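Local structure of putative conjugative transposon recombinase (Clostridium difficile, 3G13) at residues R66-G74 with R99-A107. The protein probably binds DNA and exchanges its strands as a serine recombinase, of which this piece is the N-terminal resolvase-type domain. Residues are numbered along the deposited sequence; the frame is centred on the assembly and turned at random.
Sequences RMINDCMNG and RMLKERNIA
C71 O and R104 NH1 are joined across the contact by one water. The water O donates to C71 O at 3.0 Å and accepts from R104 NH1 at 2.9 Å, in the plane of the guanidinium. C71 O also accepts from G74 N at 3.1 Å, within a Schellman motif that closes helix 62-72. M72 SE lies over one face of the R104 guanidinium, 3.4 Å from R104 NE and offset toward the rim. Bends at chi2 (-51°) and chi3 (99°) bring M72 CE to L101 CD1, 3.8 Å away. The rest of the contact is apolar. I106 CD1 packs on C71 CB at 3.7 Å. L101 CD1 fits among I68, C71 and M72. I68 CG2 meets M100 SE at 3.8 Å, the two side chains crossing at about a right angle. A second Schellman motif ends helix 91-102: L101 O accepts from R104 N and I106 N on opposite faces of its plane, N105 N bonds to K102 O, and N105 has positive phi. After this turn I106 CB points toward helix 62-72. The contact thus joins the C-terminal ends of two helices of the resolvase-type domain, each leading to a strand of its mixed sheet, 78-81 and 107-110, which are parallel neighbours.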
loop_
_atom_site.group_PDB
_atom_site.type_symbol
_atom_site.label_atom_id
_atom_site.label_comp_id
_atom_site.label_asym_id
_atom_site.label_seq_id
_atom_site.Cartn_x
_atom_site.Cartn_y
_atom_site.Cartn_z
ATOM N N ARG A 66 2.860 -16.487 -19.677
ATOM C CA ARG A 66 3.734 -16.539 -20.868
ATOM C C ARG A 66 4.659 -15.312 -20.834
ATOM O O ARG A 66 5.849 -15.438 -21.041
ATOM C CB ARG A 66 2.903 -16.596 -22.154
ATOM C CG ARG A 66 3.698 -16.644 -23.463
ATOM C CD ARG A 66 2.770 -16.730 -24.669
ATOM N NE ARG A 66 1.954 -15.527 -24.911
ATOM C CZ ARG A 66 2.277 -14.526 -25.729
ATOM N NH1 ARG A 66 3.422 -14.526 -26.408
ATOM N NH2 ARG A 66 1.443 -13.505 -25.871
HETATM N N MSE A 67 4.102 -14.147 -20.504
HETATM C CA MSE A 67 4.910 -12.952 -20.343
HETATM C C MSE A 67 6.022 -13.073 -19.294
HETATM O O MSE A 67 7.183 -12.707 -19.555
HETATM C CB MSE A 67 4.037 -11.767 -20.014
HETATM C CG MSE A 67 4.698 -10.490 -20.442
HETATM SE SE MSE A 67 3.725 -9.038 -19.660
HETATM C CE MSE A 67 4.949 -9.377 -18.078
ATOM N N ILE A 68 5.666 -13.575 -18.108
ATOM C CA ILE A 68 6.675 -13.845 -17.085
ATOM C C ILE A 68 7.780 -14.769 -17.605
ATOM O O ILE A 68 8.940 -14.482 -17.387
ATOM C CB ILE A 68 6.068 -14.399 -15.781
ATOM C CG1 ILE A 68 5.095 -13.371 -15.155
ATOM C CG2 ILE A 68 7.172 -14.759 -14.816
ATOM C CD1 ILE A 68 5.739 -11.964 -14.777
ATOM N N ASN A 69 7.429 -15.865 -18.289
ATOM C CA ASN A 69 8.475 -16.761 -18.868
ATOM C C ASN A 69 9.362 -16.061 -19.905
ATOM O O ASN A 69 10.558 -16.295 -19.963
ATOM C CB ASN A 69 7.871 -18.031 -19.518
ATOM C CG ASN A 69 7.025 -18.873 -18.554
ATOM O OD1 ASN A 69 6.038 -19.507 -18.978
ATOM N ND2 ASN A 69 7.398 -18.906 -17.272
ATOM N N ASP A 70 8.774 -15.205 -20.735
ATOM C CA ASP A 70 9.561 -14.427 -21.702
ATOM C C ASP A 70 10.482 -13.425 -21.013
ATOM O O ASP A 70 11.592 -13.154 -21.507
ATOM C CB ASP A 70 8.645 -13.722 -22.704
ATOM C CG ASP A 70 7.927 -14.713 -23.622
ATOM O OD1 ASP A 70 8.314 -15.898 -23.630
ATOM O OD2 ASP A 70 6.974 -14.315 -24.316
ATOM N N CYS A 71 10.009 -12.870 -19.889
ATOM C CA CYS A 71 10.859 -12.021 -19.030
ATOM C C CYS A 71 12.034 -12.822 -18.464
ATOM O O CYS A 71 13.158 -12.344 -18.499
ATOM C CB CYS A 71 10.063 -11.363 -17.880
ATOM S SG CYS A 71 8.952 -10.010 -18.375
HETATM N N MSE A 72 11.775 -14.037 -17.953
HETATM C CA MSE A 72 12.846 -14.884 -17.409
HETATM C C MSE A 72 13.857 -15.313 -18.495
HETATM O O MSE A 72 15.038 -15.552 -18.201
HETATM C CB MSE A 72 12.275 -16.078 -16.630
HETATM C CG MSE A 72 11.445 -15.691 -15.377
HETATM SE SE MSE A 72 12.358 -14.411 -14.147
HETATM C CE MSE A 72 11.514 -12.713 -14.722
ATOM N N ASN A 73 13.398 -15.340 -19.751
ATOM C CA ASN A 73 14.248 -15.662 -20.914
ATOM C C ASN A 73 14.972 -14.467 -21.563
ATOM O O ASN A 73 15.690 -14.643 -22.546
ATOM C CB ASN A 73 13.411 -16.392 -21.977
ATOM C CG ASN A 73 12.898 -17.753 -21.499
ATOM O OD1 ASN A 73 13.408 -18.321 -20.530
ATOM N ND2 ASN A 73 11.898 -18.287 -22.194
ATOM N N GLY A 74 14.785 -13.256 -21.031
ATOM C CA GLY A 74 15.521 -12.091 -21.528
ATOM C C GLY A 74 14.923 -11.404 -22.750
ATOM O O GLY A 74 15.600 -10.623 -23.431
ATOM N N ARG A 99 8.914 -7.607 -7.965
ATOM C CA ARG A 99 10.253 -7.960 -7.469
ATOM C C ARG A 99 10.995 -8.926 -8.387
ATOM O O ARG A 99 12.204 -8.773 -8.608
ATOM C CB ARG A 99 10.153 -8.563 -6.070
ATOM C CG ARG A 99 9.806 -7.549 -4.990
ATOM C CD ARG A 99 9.518 -8.260 -3.681
ATOM N NE ARG A 99 9.566 -7.346 -2.543
ATOM C CZ ARG A 99 8.926 -7.522 -1.385
ATOM N NH1 ARG A 99 8.163 -8.584 -1.168
ATOM N NH2 ARG A 99 9.067 -6.621 -0.427
HETATM N N MSE A 100 10.282 -9.927 -8.912
HETATM C CA MSE A 100 10.911 -10.913 -9.809
HETATM C C MSE A 100 11.445 -10.237 -11.083
HETATM O O MSE A 100 12.533 -10.545 -11.577
HETATM C CB MSE A 100 9.876 -11.988 -10.187
HETATM C CG MSE A 100 10.372 -13.149 -11.005
HETATM SE SE MSE A 100 8.824 -14.300 -11.464
HETATM C CE MSE A 100 8.075 -14.635 -9.704
ATOM N N LEU A 101 10.653 -9.330 -11.636
ATOM C CA LEU A 101 11.106 -8.516 -12.770
ATOM C C LEU A 101 12.287 -7.613 -12.330
ATOM O O LEU A 101 13.311 -7.565 -12.991
ATOM C CB LEU A 101 9.912 -7.718 -13.367
ATOM C CG LEU A 101 9.146 -8.443 -14.515
ATOM C CD1 LEU A 101 8.973 -9.936 -14.262
ATOM C CD2 LEU A 101 7.798 -7.846 -14.851
ATOM N N LYS A 102 12.145 -6.926 -11.201
ATOM C CA LYS A 102 13.154 -5.954 -10.746
ATOM C C LYS A 102 14.562 -6.596 -10.551
ATOM O O LYS A 102 15.565 -5.993 -10.889
ATOM C CB LYS A 102 12.670 -5.266 -9.448
ATOM C CG LYS A 102 13.600 -4.177 -8.896
ATOM C CD LYS A 102 12.879 -3.294 -7.875
ATOM C CE LYS A 102 13.742 -2.096 -7.397
ATOM N NZ LYS A 102 12.904 -0.818 -7.253
ATOM N N GLU A 103 14.606 -7.819 -10.020
ATOM C CA GLU A 103 15.865 -8.526 -9.785
ATOM C C GLU A 103 16.606 -8.786 -11.096
ATOM O O GLU A 103 17.840 -8.999 -11.105
ATOM C CB GLU A 103 15.600 -9.847 -9.039
ATOM C CG GLU A 103 15.130 -9.634 -7.598
ATOM C CD GLU A 103 14.513 -10.886 -6.947
ATOM O OE1 GLU A 103 13.895 -10.730 -5.846
ATOM O OE2 GLU A 103 14.641 -12.007 -7.527
ATOM N N ARG A 104 15.844 -8.784 -12.195
ATOM C CA ARG A 104 16.385 -8.982 -13.539
ATOM C C ARG A 104 16.488 -7.682 -14.353
ATOM O O ARG A 104 16.742 -7.721 -15.564
ATOM C CB ARG A 104 15.604 -10.074 -14.273
ATOM C CG ARG A 104 16.178 -11.460 -13.937
ATOM C CD ARG A 104 15.102 -12.413 -13.545
ATOM N NE ARG A 104 15.589 -13.787 -13.301
ATOM C CZ ARG A 104 16.112 -14.606 -14.228
ATOM N NH1 ARG A 104 16.267 -14.216 -15.499
ATOM N NH2 ARG A 104 16.480 -15.838 -13.876
ATOM N N ASN A 105 16.348 -6.551 -13.651
ATOM C CA ASN A 105 16.450 -5.187 -14.230
ATOM C C ASN A 105 15.382 -4.948 -15.301
ATOM O O ASN A 105 15.639 -4.277 -16.320
ATOM C CB ASN A 105 17.846 -4.908 -14.815
ATOM C CG ASN A 105 18.959 -5.107 -13.806
ATOM O OD1 ASN A 105 18.992 -4.450 -12.760
ATOM N ND2 ASN A 105 19.888 -6.019 -14.117
ATOM N N ILE A 106 14.204 -5.535 -15.067
ATOM C CA ILE A 106 13.033 -5.372 -15.924
ATOM C C ILE A 106 12.043 -4.488 -15.188
ATOM O O ILE A 106 11.624 -4.757 -14.049
ATOM C CB ILE A 106 12.360 -6.722 -16.304
ATOM C CG1 ILE A 106 13.378 -7.677 -16.964
ATOM C CG2 ILE A 106 11.105 -6.471 -17.186
ATOM C CD1 ILE A 106 12.922 -9.176 -17.052
ATOM N N ALA A 107 11.700 -3.408 -15.857
ATOM C CA ALA A 107 10.807 -2.419 -15.321
ATOM C C ALA A 107 9.366 -2.740 -15.698
ATOM O O ALA A 107 9.088 -3.241 -16.789
ATOM C CB ALA A 107 11.200 -1.044 -15.923
HETATM O O HOH W 1 16.026 -12.199 -17.629
#